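Local coordinates for WbbM protein (Klebsiella pneumoniae, PDB 6U4B) that is a trimeric, bifunctional glycosyltransferase that acts as an O-antigen polymerase, with magnesium bound in one of its two transferase regions, at residues Q113-D118 with K134-N139; A95-F100 with R145-I150. One frame throughout, in Å; residues are numbered along the deposited sequence.

Interaction 1. Residues Q113-D118 with K134-N139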
loop_
_atom_site.group_PDB
_atom_site.type_symbol
_atom_site.label_atom_id
_atom_site.label_comp_id
_atom_site.label_asym_id
_atom_site.label_seq_id
_atom_site.Cartn_x
_atom_site.Cartn_y
_atom_site.Cartn_z
ATOM N N GLN A 113 9.088 -38.051 -55.391
ATOM C CA GLN A 113 8.002 -37.080 -55.436
ATOM C C GLN A 113 6.693 -37.726 -55.870
ATOM O O GLN A 113 5.802 -37.050 -56.394
ATOM C CB GLN A 113 8.366 -35.920 -56.360
ATOM C CG GLN A 113 9.566 -35.117 -55.886
ATOM C CD GLN A 113 9.248 -34.259 -54.673
ATOM O OE1 GLN A 113 8.110 -33.828 -54.489
ATOM N NE2 GLN A 113 10.253 -34.006 -53.841
ATOM N N THR A 114 6.561 -39.032 -55.639
ATOM C CA THR A 114 5.452 -39.834 -56.141
ATOM C C THR A 114 4.601 -40.402 -55.005
ATOM O O THR A 114 3.956 -41.439 -55.165
ATOM C CB THR A 114 5.974 -40.966 -57.027
ATOM O OG1 THR A 114 7.222 -40.579 -57.613
ATOM C CG2 THR A 114 4.979 -41.285 -58.134
ATOM N N PHE A 115 4.595 -39.744 -53.849
ATOM C CA PHE A 115 3.779 -40.209 -52.738
ATOM C C PHE A 115 2.301 -39.982 -53.027
ATOM O O PHE A 115 1.917 -39.042 -53.732
ATOM C CB PHE A 115 4.175 -39.501 -51.439
ATOM C CG PHE A 115 5.491 -39.958 -50.875
ATOM C CD1 PHE A 115 5.571 -41.125 -50.130
ATOM C CD2 PHE A 115 6.645 -39.221 -51.081
ATOM C CE1 PHE A 115 6.779 -41.551 -49.609
ATOM C CE2 PHE A 115 7.855 -39.640 -50.562
ATOM C CZ PHE A 115 7.921 -40.807 -49.824
ATOM N N SER A 116 1.471 -40.858 -52.464
ATOM C CA SER A 116 0.026 -40.758 -52.633
ATOM C C SER A 116 -0.484 -39.412 -52.125
ATOM O O SER A 116 -0.293 -39.065 -50.953
ATOM C CB SER A 116 -0.667 -41.899 -51.889
ATOM O OG SER A 116 0.105 -43.084 -51.923
ATOM N N GLU A 117 -1.128 -38.656 -53.010
ATOM C CA GLU A 117 -1.748 -37.386 -52.661
ATOM C C GLU A 117 -3.259 -37.556 -52.624
ATOM O O GLU A 117 -3.814 -38.532 -53.134
ATOM C CB GLU A 117 -1.349 -36.282 -53.649
ATOM C CG GLU A 117 0.120 -35.888 -53.564
ATOM C CD GLU A 117 0.526 -34.858 -54.602
ATOM O OE1 GLU A 117 1.734 -34.772 -54.923
ATOM O OE2 GLU A 117 -0.364 -34.139 -55.096
ATOM N N ASP A 118 -3.935 -36.597 -51.992
ATOM C CA ASP A 118 -5.381 -36.730 -51.846
ATOM C C ASP A 118 -6.174 -35.753 -52.704
ATOM O O ASP A 118 -5.710 -35.315 -53.757
ATOM C CB ASP A 118 -5.807 -36.560 -50.392
ATOM C CG ASP A 118 -5.358 -35.238 -49.793
ATOM O OD1 ASP A 118 -5.609 -35.011 -48.587
ATOM O OD2 ASP A 118 -4.767 -34.429 -50.529
ATOM N N LYS A 134 12.150 -38.953 -42.245
ATOM C CA LYS A 134 12.964 -39.761 -43.147
ATOM C C LYS A 134 12.351 -39.840 -44.541
ATOM O O LYS A 134 13.040 -39.609 -45.541
ATOM C CB LYS A 134 13.152 -41.166 -42.568
ATOM C CG LYS A 134 14.039 -42.077 -43.410
ATOM C CD LYS A 134 15.507 -41.694 -43.292
ATOM C CE LYS A 134 16.399 -42.622 -44.114
ATOM N NZ LYS A 134 16.247 -42.415 -45.585
ATOM N N ILE A 135 11.059 -40.169 -44.631
ATOM C CA ILE A 135 10.461 -40.410 -45.943
ATOM C C ILE A 135 10.304 -39.109 -46.721
ATOM O O ILE A 135 10.368 -39.105 -47.956
ATOM C CB ILE A 135 9.116 -41.148 -45.804
ATOM C CG1 ILE A 135 8.065 -40.257 -45.135
ATOM C CG2 ILE A 135 9.297 -42.441 -45.022
ATOM C CD1 ILE A 135 6.684 -40.871 -45.113
ATOM N N PHE A 136 10.107 -37.990 -46.029
ATOM C CA PHE A 136 9.925 -36.701 -46.674
ATOM C C PHE A 136 11.203 -35.878 -46.695
ATOM O O PHE A 136 11.162 -34.691 -47.032
ATOM C CB PHE A 136 8.788 -35.939 -45.990
ATOM C CG PHE A 136 7.457 -36.617 -46.129
ATOM C CD1 PHE A 136 7.049 -37.115 -47.357
ATOM C CD2 PHE A 136 6.630 -36.795 -45.034
ATOM C CE1 PHE A 136 5.831 -37.754 -47.497
ATOM C CE2 PHE A 136 5.408 -37.435 -45.164
ATOM C CZ PHE A 136 5.009 -37.915 -46.398
ATOM N N GLY A 137 12.334 -36.488 -46.352
ATOM C CA GLY A 137 13.630 -35.850 -46.522
ATOM C C GLY A 137 13.818 -34.579 -45.726
ATOM O O GLY A 137 14.454 -33.636 -46.213
ATOM N N LEU A 138 13.281 -34.532 -44.508
ATOM C CA LEU A 138 13.381 -33.344 -43.662
ATOM C C LEU A 138 14.623 -33.423 -42.773
ATOM O O LEU A 138 14.557 -33.459 -41.544
ATOM C CB LEU A 138 12.107 -33.178 -42.841
ATOM C CG LEU A 138 10.873 -32.812 -43.668
ATOM C CD1 LEU A 138 9.608 -33.036 -42.866
ATOM C CD2 LEU A 138 10.955 -31.365 -44.145
ATOM N N ASN A 139 15.776 -33.459 -43.436
ATOM C CA ASN A 139 17.066 -33.476 -42.761
ATOM C C ASN A 139 18.061 -32.699 -43.609
ATOM O O ASN A 139 17.799 -32.375 -44.770
ATOM C CB ASN A 139 17.551 -34.908 -42.510
ATOM C CG ASN A 139 17.446 -35.782 -43.743
ATOM O OD1 ASN A 139 18.285 -35.712 -44.641
ATOM N ND2 ASN A 139 16.409 -36.612 -43.794
#

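Interaction 2. Residues A95-F100 with R145-I150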
loop_
_atom_site.group_PDB
_atom_site.type_symbol
_atom_site.label_atom_id
_atom_site.label_comp_id
_atom_site.label_asym_id
_atom_site.label_seq_id
_atom_site.Cartn_x
_atom_site.Cartn_y
_atom_site.Cartn_z
ATOM N N ALA A 95 21.375 -17.682 -44.392
ATOM C CA ALA A 95 22.128 -18.746 -45.035
ATOM C C ALA A 95 22.057 -18.583 -46.553
ATOM O O ALA A 95 21.388 -17.691 -47.081
ATOM C CB ALA A 95 21.592 -20.109 -44.602
ATOM N N ASP A 96 22.762 -19.466 -47.266
ATOM C CA ASP A 96 22.729 -19.427 -48.725
ATOM C C ASP A 96 21.322 -19.661 -49.259
ATOM O O ASP A 96 20.978 -19.168 -50.339
ATOM C CB ASP A 96 23.696 -20.461 -49.303
ATOM C CG ASP A 96 25.136 -20.197 -48.910
ATOM O OD1 ASP A 96 25.518 -19.013 -48.801
ATOM O OD2 ASP A 96 25.888 -21.173 -48.707
ATOM N N TYR A 97 20.498 -20.402 -48.520
ATOM C CA TYR A 97 19.103 -20.627 -48.871
ATOM C C TYR A 97 18.240 -20.346 -47.652
ATOM O O TYR A 97 18.546 -20.821 -46.554
ATOM C CB TYR A 97 18.877 -22.059 -49.369
ATOM C CG TYR A 97 19.374 -22.305 -50.774
ATOM C CD1 TYR A 97 18.494 -22.316 -51.849
ATOM C CD2 TYR A 97 20.722 -22.517 -51.028
ATOM C CE1 TYR A 97 18.943 -22.537 -53.139
ATOM C CE2 TYR A 97 21.181 -22.739 -52.316
ATOM C CZ TYR A 97 20.287 -22.747 -53.366
ATOM O OH TYR A 97 20.737 -22.967 -54.649
ATOM N N VAL A 98 17.172 -19.576 -47.844
ATOM C CA VAL A 98 16.253 -19.203 -46.774
ATOM C C VAL A 98 14.870 -19.726 -47.134
ATOM O O VAL A 98 14.399 -19.528 -48.259
ATOM C CB VAL A 98 16.227 -17.678 -46.554
ATOM C CG1 VAL A 98 15.222 -17.307 -45.475
ATOM C CG2 VAL A 98 17.614 -17.170 -46.188
ATOM N N GLY A 99 14.217 -20.387 -46.172
ATOM C CA GLY A 99 12.952 -21.037 -46.435
ATOM C C GLY A 99 11.979 -20.876 -45.284
ATOM O O GLY A 99 12.350 -20.500 -44.170
ATOM N N PHE A 100 10.716 -21.171 -45.582
ATOM C CA PHE A 100 9.636 -21.063 -44.613
ATOM C C PHE A 100 8.626 -22.171 -44.857
ATOM O O PHE A 100 8.231 -22.419 -46.000
ATOM C CB PHE A 100 8.934 -19.699 -44.692
ATOM C CG PHE A 100 9.853 -18.534 -44.480
ATOM C CD1 PHE A 100 10.487 -17.936 -45.551
ATOM C CD2 PHE A 100 10.084 -18.040 -43.208
ATOM C CE1 PHE A 100 11.336 -16.864 -45.360
ATOM C CE2 PHE A 100 10.930 -16.968 -43.007
ATOM C CZ PHE A 100 11.558 -16.378 -44.085
ATOM N N ARG A 145 20.885 -31.655 -50.981
ATOM C CA ARG A 145 20.926 -32.170 -52.347
ATOM C C ARG A 145 19.731 -31.692 -53.163
ATOM O O ARG A 145 19.818 -31.594 -54.393
ATOM C CB ARG A 145 20.983 -33.700 -52.342
ATOM C CG ARG A 145 22.314 -34.291 -51.893
ATOM C CD ARG A 145 22.590 -35.618 -52.595
ATOM N NE ARG A 145 23.893 -36.176 -52.244
ATOM C CZ ARG A 145 24.475 -37.182 -52.890
ATOM N NH1 ARG A 145 23.874 -37.744 -53.931
ATOM N NH2 ARG A 145 25.663 -37.625 -52.499
ATOM N N CYS A 146 18.616 -31.384 -52.505
ATOM C CA CYS A 146 17.433 -30.951 -53.235
ATOM C C CYS A 146 17.575 -29.520 -53.739
ATOM O O CYS A 146 16.961 -29.164 -54.753
ATOM C CB CYS A 146 16.202 -31.087 -52.345
ATOM S SG CYS A 146 14.617 -30.817 -53.165
ATOM N N VAL A 147 18.375 -28.695 -53.058
ATOM C CA VAL A 147 18.513 -27.283 -53.403
ATOM C C VAL A 147 19.753 -27.013 -54.258
ATOM O O VAL A 147 20.090 -25.848 -54.489
ATOM C CB VAL A 147 18.533 -26.394 -52.151
ATOM C CG1 VAL A 147 17.313 -26.623 -51.290
ATOM C CG2 VAL A 147 19.824 -26.619 -51.373
ATOM N N GLU A 148 20.423 -28.060 -54.747
ATOM C CA GLU A 148 21.749 -27.978 -55.369
ATOM C C GLU A 148 21.922 -26.770 -56.291
ATOM O O GLU A 148 22.523 -25.763 -55.902
ATOM C CB GLU A 148 22.041 -29.251 -56.160
ATOM C CG GLU A 148 23.443 -29.785 -55.938
ATOM C CD GLU A 148 24.511 -28.696 -56.014
ATOM O OE1 GLU A 148 24.622 -28.034 -57.067
ATOM O OE2 GLU A 148 25.241 -28.498 -55.017
ATOM N N GLY A 149 21.400 -26.852 -57.514
ATOM C CA GLY A 149 21.515 -25.752 -58.456
ATOM C C GLY A 149 20.197 -25.053 -58.715
ATOM O O GLY A 149 19.978 -24.513 -59.803
ATOM N N ILE A 150 19.317 -25.052 -57.719
ATOM C CA ILE A 150 17.970 -24.516 -57.858
ATOM C C ILE A 150 17.922 -23.122 -57.253
ATOM O O ILE A 150 18.592 -22.826 -56.259
ATOM C CB ILE A 150 16.937 -25.453 -57.196
ATOM C CG1 ILE A 150 17.165 -26.897 -57.641
ATOM C CG2 ILE A 150 15.515 -25.024 -57.542
ATOM C CD1 ILE A 150 17.056 -27.098 -59.143
#

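Interaction 1. Residues Q113-D118 with K134-N139
Phe115, in the extended part of the 113-118 loop, meets Ile135 and Phe136 where helix 130-135 ends in a Schellman motif. Phe136 is the first residue to depart from helical backbone angles, and Gly137 takes the positive phi of the C-prime position (62°). The Gly137 N to Lys134 O bond of the motif is weak at 3.3 Å. Asn139 sits at the N-cap of helix 140-146, where its side chain caps a backbone N and its OD1 also bonds to Thr142 OG1; only a few residues separate the two helices. Across the contact lies a T-shaped aromatic pair. Phe136 points its edge at the face of Phe115, with the ring centroids 5.2 Å apart and the planes at 69°. CE1 of Phe136 does the touching, standing over the centre of the Phe115 ring and 4.0 Å from Phe115 CD2. Each phenyl group swings out beside its own backbone N, with CG anti to the carbonyl carbon; for Phe115 (chi1 -73°) this carries the ring toward the helix end. The far end of that ring reaches Ile135, whose CB lies 4.2 Å from Phe115 CZ. Val123 of strand 122-125 touches both aromatic side chains, Thr283 of strand 277-285 touches Phe136, and Lys112 makes a cation-pi contact with Phe115. The loop is also tied to the sheet by polar bonds: Gln281 NE2 bonds to Phe115 O and Glu117 OE1, and the latter also pairs with Lys156. Within its own segment, Ile135 packs CG1 over one face of the Phe136 ring, backing the group whose edge Phe115 receives. Obliquely to the Phe115 ring, the backbone oxygen Ile135 O comes within 3.5 Å of Phe115 CZ.

Interaction 2. Residues A95-F100 with R145-I150
Val147 and Ile150 meet Tyr97 from the turn that leads out of helix 140-146, while Tyr97 opens strand 97-102. At the helix end, Cys146 packs against Leu153 of strand 152-159 and gives its backbone O to Lys278 NZ. Val147, the first residue past the helix, points its side chain at the tyrosine. Its CB sits over one face of the Tyr97 ring in a CH-pi contact, 4.1 Å from the ring centroid and 13° off the ring normal, displaced toward the CD1-CE1 edge of the ring. The two side chains run past each other in opposite directions, and Val29 and Leu153 also touch the valine. The carbonyl of the same residue turns to the phenol end, with Val147 O 3.0 Å from Tyr97 OH. The side chain of Glu148 starts away from the strand, and the residue contributes mainly its backbone, its O lying 3.5 Å from Tyr97 OH. Past Gly149 the chain folds back, and Ile150 N makes a weak bond of 3.4 Å to Val147 O. Ile150 O then takes the one hydrogen bond across the contact, from Tyr97 OH at 2.7 Å. This bond lies in the carbonyl plane with a C=O to donor angle of 155°, and the acceptor also lies in the plane of the tyrosine ring, at its edge. The phenol thus joins a central strand to the turn between helix 140-146 and strand 152-159, as part of an alpha/beta layered domain whose mixed central sheet is consistent with a GT-A-like glycosyltransferase fold.

Interactions 1 and 2 lie on the same side of the chain's centre in the DUF4422 region, their centres 18 Å apart and their nearest atoms about 5 Å apart without touching. The two helices involved are consecutive: interaction 1 packs the end of helix 130-135 and interaction 2 the end of helix 140-146, with Asn139 at the N-cap of the second. Both segments of interaction 1 fall between those of interaction 2 in sequence. Strands of one mixed sheet back both contacts, 122-125 and 277-285 the first, 29-35 and 152-159 the second. Neither contact belongs to the magnesium site of Asp406, Asp408 and His560, which lies in the glycosyltransferase family 8 region.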